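Local coordinates for purine phosphoribosyltransferase (Pyrococcus horikoshii, PDB 1VDM), which probably transfers a phosphoribosyl group between phosphoribosyl pyrophosphate and purine bases, at residues 1-11 with 138-148. Residues are numbered along the deposited sequence; the frame is centred on the assembly and turned at random.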
loop_
_atom_site.group_PDB
_atom_site.type_symbol
_atom_site.label_atom_id
_atom_site.label_comp_id
_atom_site.label_asym_id
_atom_site.label_seq_id
_atom_site.Cartn_x
_atom_site.Cartn_y
_atom_site.Cartn_z
ATOM N N MET G 1 -14.571 40.299 16.510
ATOM C CA MET G 1 -13.257 39.912 15.917
ATOM C C MET G 1 -12.685 40.962 14.973
ATOM O O MET G 1 -13.056 41.035 13.797
ATOM C CB MET G 1 -13.382 38.572 15.185
ATOM C CG MET G 1 -13.357 37.375 16.125
ATOM S SD MET G 1 -13.820 35.829 15.334
ATOM C CE MET G 1 -15.538 35.754 15.807
ATOM N N ASP G 2 -11.770 41.764 15.509
ATOM C CA ASP G 2 -11.112 42.824 14.754
ATOM C C ASP G 2 -9.746 42.385 14.240
ATOM O O ASP G 2 -8.822 43.194 14.103
ATOM C CB ASP G 2 -10.964 44.075 15.629
ATOM C CG ASP G 2 -10.522 43.748 17.050
ATOM O OD1 ASP G 2 -9.438 43.142 17.223
ATOM O OD2 ASP G 2 -11.266 44.101 17.994
ATOM N N LYS G 3 -9.628 41.089 13.972
ATOM C CA LYS G 3 -8.400 40.513 13.447
ATOM C C LYS G 3 -8.716 39.816 12.127
ATOM O O LYS G 3 -9.867 39.447 11.861
ATOM C CB LYS G 3 -7.825 39.501 14.432
ATOM C CG LYS G 3 -7.141 40.098 15.637
ATOM C CD LYS G 3 -6.686 38.998 16.581
ATOM C CE LYS G 3 -5.894 39.553 17.745
ATOM N NZ LYS G 3 -5.497 38.474 18.686
ATOM N N VAL G 4 -7.703 39.652 11.287
ATOM C CA VAL G 4 -7.894 38.971 10.008
ATOM C C VAL G 4 -7.195 37.613 10.043
ATOM O O VAL G 4 -5.969 37.535 10.182
ATOM C CB VAL G 4 -7.344 39.808 8.821
ATOM C CG1 VAL G 4 -7.285 38.960 7.548
ATOM C CG2 VAL G 4 -8.234 40.996 8.592
ATOM N N TYR G 5 -7.990 36.551 9.932
ATOM C CA TYR G 5 -7.462 35.184 9.954
ATOM C C TYR G 5 -7.322 34.587 8.558
ATOM O O TYR G 5 -8.263 34.011 8.024
ATOM C CB TYR G 5 -8.356 34.262 10.799
ATOM C CG TYR G 5 -8.465 34.681 12.235
ATOM C CD1 TYR G 5 -9.320 35.722 12.614
ATOM C CD2 TYR G 5 -7.682 34.074 13.216
ATOM C CE1 TYR G 5 -9.388 36.150 13.936
ATOM C CE2 TYR G 5 -7.740 34.494 14.543
ATOM C CZ TYR G 5 -8.594 35.534 14.894
ATOM O OH TYR G 5 -8.635 35.973 16.192
ATOM N N LEU G 6 -6.137 34.725 7.984
ATOM C CA LEU G 6 -5.804 34.192 6.664
ATOM C C LEU G 6 -5.716 32.660 6.663
ATOM O O LEU G 6 -4.978 32.053 7.428
ATOM C CB LEU G 6 -4.464 34.791 6.233
ATOM C CG LEU G 6 -4.616 36.185 5.621
ATOM C CD1 LEU G 6 -3.345 36.648 4.905
ATOM C CD2 LEU G 6 -5.741 36.262 4.590
ATOM N N THR G 7 -6.462 31.989 5.778
ATOM C CA THR G 7 -6.400 30.519 5.658
ATOM C C THR G 7 -5.158 30.102 4.869
ATOM O O THR G 7 -4.520 30.933 4.220
ATOM C CB THR G 7 -7.593 29.942 4.893
ATOM O OG1 THR G 7 -7.489 30.312 3.515
ATOM C CG2 THR G 7 -8.886 30.438 5.462
ATOM N N TRP G 8 -4.811 28.818 4.924
ATOM C CA TRP G 8 -3.648 28.332 4.170
ATOM C C TRP G 8 -3.925 28.417 2.665
ATOM O O TRP G 8 -3.017 28.688 1.892
ATOM C CB TRP G 8 -3.290 26.885 4.547
ATOM C CG TRP G 8 -2.383 26.754 5.729
ATOM C CD1 TRP G 8 -2.705 26.235 6.952
ATOM C CD2 TRP G 8 -1.010 27.150 5.812
ATOM N NE1 TRP G 8 -1.620 26.286 7.790
ATOM C CE2 TRP G 8 -0.565 26.842 7.120
ATOM C CE3 TRP G 8 -0.111 27.736 4.914
ATOM C CZ2 TRP G 8 0.738 27.102 7.553
ATOM C CZ3 TRP G 8 1.188 27.997 5.343
ATOM C CH2 TRP G 8 1.599 27.679 6.655
ATOM N N TRP G 9 -5.175 28.191 2.262
ATOM C CA TRP G 9 -5.514 28.265 0.845
ATOM C C TRP G 9 -5.358 29.719 0.386
ATOM O O TRP G 9 -4.934 29.972 -0.755
ATOM C CB TRP G 9 -6.942 27.768 0.576
ATOM C CG TRP G 9 -7.327 27.638 -0.901
ATOM C CD1 TRP G 9 -8.573 27.820 -1.428
ATOM C CD2 TRP G 9 -6.472 27.296 -2.016
ATOM N NE1 TRP G 9 -8.551 27.624 -2.791
ATOM C CE2 TRP G 9 -7.277 27.304 -3.178
ATOM C CE3 TRP G 9 -5.107 26.988 -2.141
ATOM C CZ2 TRP G 9 -6.767 27.019 -4.453
ATOM C CZ3 TRP G 9 -4.600 26.710 -3.402
ATOM C CH2 TRP G 9 -5.433 26.728 -4.546
ATOM N N GLN G 10 -5.684 30.668 1.272
ATOM C CA GLN G 10 -5.525 32.076 0.947
ATOM C C GLN G 10 -4.046 32.367 0.774
ATOM O O GLN G 10 -3.659 33.124 -0.113
ATOM C CB GLN G 10 -6.100 32.984 2.046
ATOM C CG GLN G 10 -7.617 33.144 2.005
ATOM C CD GLN G 10 -8.143 34.031 3.117
ATOM O OE1 GLN G 10 -7.930 33.749 4.300
ATOM N NE2 GLN G 10 -8.837 35.111 2.745
ATOM N N VAL G 11 -3.209 31.767 1.610
ATOM C CA VAL G 11 -1.777 32.004 1.493
ATOM C C VAL G 11 -1.185 31.318 0.253
ATOM O O VAL G 11 -0.293 31.868 -0.400
ATOM C CB VAL G 11 -1.023 31.547 2.774
ATOM C CG1 VAL G 11 0.481 31.640 2.565
ATOM C CG2 VAL G 11 -1.426 32.434 3.944
ATOM N N LYS G 138 -6.224 45.988 10.013
ATOM C CA LYS G 138 -6.363 45.094 11.152
ATOM C C LYS G 138 -5.107 44.273 11.387
ATOM O O LYS G 138 -4.183 44.272 10.566
ATOM C CB LYS G 138 -7.531 44.138 10.937
ATOM C CG LYS G 138 -8.882 44.804 10.802
ATOM C CD LYS G 138 -9.976 43.755 10.843
ATOM C CE LYS G 138 -11.343 44.362 10.635
ATOM N NZ LYS G 138 -12.390 43.304 10.596
ATOM N N TRP G 139 -5.065 43.588 12.526
ATOM C CA TRP G 139 -3.931 42.727 12.820
ATOM C C TRP G 139 -4.220 41.403 12.104
ATOM O O TRP G 139 -5.342 40.873 12.171
ATOM C CB TRP G 139 -3.777 42.503 14.325
ATOM C CG TRP G 139 -2.700 41.508 14.666
ATOM C CD1 TRP G 139 -2.857 40.165 14.864
ATOM C CD2 TRP G 139 -1.297 41.771 14.807
ATOM N NE1 TRP G 139 -1.640 39.575 15.119
ATOM C CE2 TRP G 139 -0.666 40.537 15.091
ATOM C CE3 TRP G 139 -0.511 42.928 14.720
ATOM C CZ2 TRP G 139 0.713 40.427 15.290
ATOM C CZ3 TRP G 139 0.863 42.818 14.918
ATOM C CH2 TRP G 139 1.459 41.574 15.200
ATOM N N ILE G 140 -3.215 40.889 11.400
ATOM C CA ILE G 140 -3.379 39.645 10.660
ATOM C C ILE G 140 -2.828 38.418 11.377
ATOM O O ILE G 140 -1.652 38.376 11.752
ATOM C CB ILE G 140 -2.687 39.704 9.279
ATOM C CG1 ILE G 140 -3.084 40.977 8.542
ATOM C CG2 ILE G 140 -3.098 38.490 8.442
ATOM C CD1 ILE G 140 -2.288 41.201 7.293
ATOM N N VAL G 141 -3.687 37.422 11.565
ATOM C CA VAL G 141 -3.257 36.170 12.177
ATOM C C VAL G 141 -3.068 35.198 11.022
ATOM O O VAL G 141 -4.031 34.806 10.368
ATOM C CB VAL G 141 -4.308 35.582 13.138
ATOM C CG1 VAL G 141 -3.777 34.294 13.735
ATOM C CG2 VAL G 141 -4.638 36.583 14.235
ATOM N N PHE G 142 -1.822 34.832 10.757
ATOM C CA PHE G 142 -1.523 33.904 9.674
ATOM C C PHE G 142 -1.873 32.454 10.034
ATOM O O PHE G 142 -2.026 32.112 11.213
ATOM C CB PHE G 142 -0.054 34.034 9.275
ATOM C CG PHE G 142 0.268 35.333 8.613
ATOM C CD1 PHE G 142 0.912 36.352 9.315
ATOM C CD2 PHE G 142 -0.094 35.557 7.286
ATOM C CE1 PHE G 142 1.197 37.583 8.700
ATOM C CE2 PHE G 142 0.185 36.785 6.662
ATOM C CZ PHE G 142 0.831 37.798 7.370
ATOM N N PRO G 143 -1.990 31.578 9.011
ATOM C CA PRO G 143 -2.332 30.162 9.205
ATOM C C PRO G 143 -1.343 29.410 10.090
ATOM O O PRO G 143 -1.696 28.409 10.707
ATOM C CB PRO G 143 -2.343 29.599 7.783
ATOM C CG PRO G 143 -2.342 30.791 6.895
ATOM C CD PRO G 143 -1.552 31.811 7.625
ATOM N N TRP G 144 -0.107 29.891 10.146
ATOM C CA TRP G 144 0.930 29.244 10.948
ATOM C C TRP G 144 1.144 29.866 12.333
ATOM O O TRP G 144 2.116 29.545 13.022
ATOM C CB TRP G 144 2.251 29.269 10.183
ATOM C CG TRP G 144 2.803 30.637 9.989
ATOM C CD1 TRP G 144 3.587 31.345 10.866
ATOM C CD2 TRP G 144 2.629 31.480 8.836
ATOM N NE1 TRP G 144 3.914 32.583 10.324
ATOM C CE2 TRP G 144 3.339 32.686 9.082
ATOM C CE3 TRP G 144 1.948 31.334 7.623
ATOM C CZ2 TRP G 144 3.384 33.731 8.156
ATOM C CZ3 TRP G 144 1.995 32.383 6.698
ATOM C CH2 TRP G 144 2.708 33.562 6.974
ATOM N N GLU G 145 0.252 30.763 12.736
ATOM C CA GLU G 145 0.378 31.410 14.039
ATOM C C GLU G 145 -0.628 30.893 15.064
ATOM O O GLU G 145 -1.753 30.550 14.723
ATOM C CB GLU G 145 0.256 32.927 13.870
ATOM C CG GLU G 145 1.544 33.560 13.364
ATOM C CD GLU G 145 1.385 35.010 12.915
ATOM O OE1 GLU G 145 2.429 35.673 12.715
ATOM O OE2 GLU G 145 0.231 35.477 12.753
ATOM N N GLU G 146 -0.211 30.826 16.323
ATOM C CA GLU G 146 -1.095 30.360 17.398
ATOM C C GLU G 146 -1.940 31.534 17.936
ATOM O O GLU G 146 -1.614 32.699 17.696
ATOM C CB GLU G 146 -0.266 29.732 18.531
ATOM C CG GLU G 146 0.524 28.459 18.145
ATOM C CD GLU G 146 1.574 28.702 17.063
ATOM O OE1 GLU G 146 2.455 29.570 17.260
ATOM O OE2 GLU G 146 1.525 28.027 16.008
ATOM N N PHE G 147 -3.026 31.216 18.641
ATOM C CA PHE G 147 -3.925 32.223 19.206
ATOM C C PHE G 147 -3.711 32.464 20.704
ATOM O O PHE G 147 -3.388 31.539 21.453
ATOM C CB PHE G 147 -5.391 31.805 19.067
ATOM C CG PHE G 147 -5.811 31.420 17.683
ATOM C CD1 PHE G 147 -5.128 31.878 16.565
ATOM C CD2 PHE G 147 -6.958 30.663 17.500
ATOM C CE1 PHE G 147 -5.591 31.592 15.295
ATOM C CE2 PHE G 147 -7.427 30.374 16.230
ATOM C CZ PHE G 147 -6.745 30.840 15.128
ATOM N N PRO G 148 -3.909 33.712 21.162
ATOM C CA PRO G 148 -3.751 34.052 22.583
ATOM C C PRO G 148 -5.016 33.645 23.325
ATOM O O PRO G 148 -6.102 33.638 22.751
ATOM C CB PRO G 148 -3.594 35.570 22.571
ATOM C CG PRO G 148 -3.003 35.841 21.229
ATOM C CD PRO G 148 -3.818 34.926 20.336
HETATM O O HOH W 1 -14.966 43.051 12.037
HETATM O O HOH W 2 -4.882 32.249 10.397
#
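Pro143 wedges between Trp8 and Val11: its CB lies over one face of the Trp8 indole, while its CG meets Val11 CG2 at 3.5 Å. Beyond the proline, Trp8 CZ2 reaches Trp144 CB (3.7 Å), the two indoles inclined at 44°. With Trp8 CG beside the backbone N (chi1 -87°), the ring swings over to lie against Pro143 and Trp144, and its NE1 hydrogen-bonds Asp12 OD2 of a neighbouring subunit. Replacing this indole by an alanine is likely to leave Pro143 CB without the ring it packs on and that carboxylate without its N-H donor. Strands 3-5 and 139-141 pair in parallel. Val4 bonds through both its N and its O, the N giving a nearly straight bond to Trp139 O (2.8 Å) and the O taking one from Val141 N (2.7 Å). Val141 O receives the more bent bond of Leu6 N, and a water links it to Leu6 O. On the face carrying Val141, its CB packs against Tyr5 CD2 (3.7 Å), and the tyrosine turns an edge to the face of Phe147, planes at 81°. Thr7 and Gln10 close a capping box where helix 8-23 begins. This parallel ladder ties the N-terminal strand to the C-terminal part of a phosphoribosyltransferase fold, apart from its five-stranded sheet.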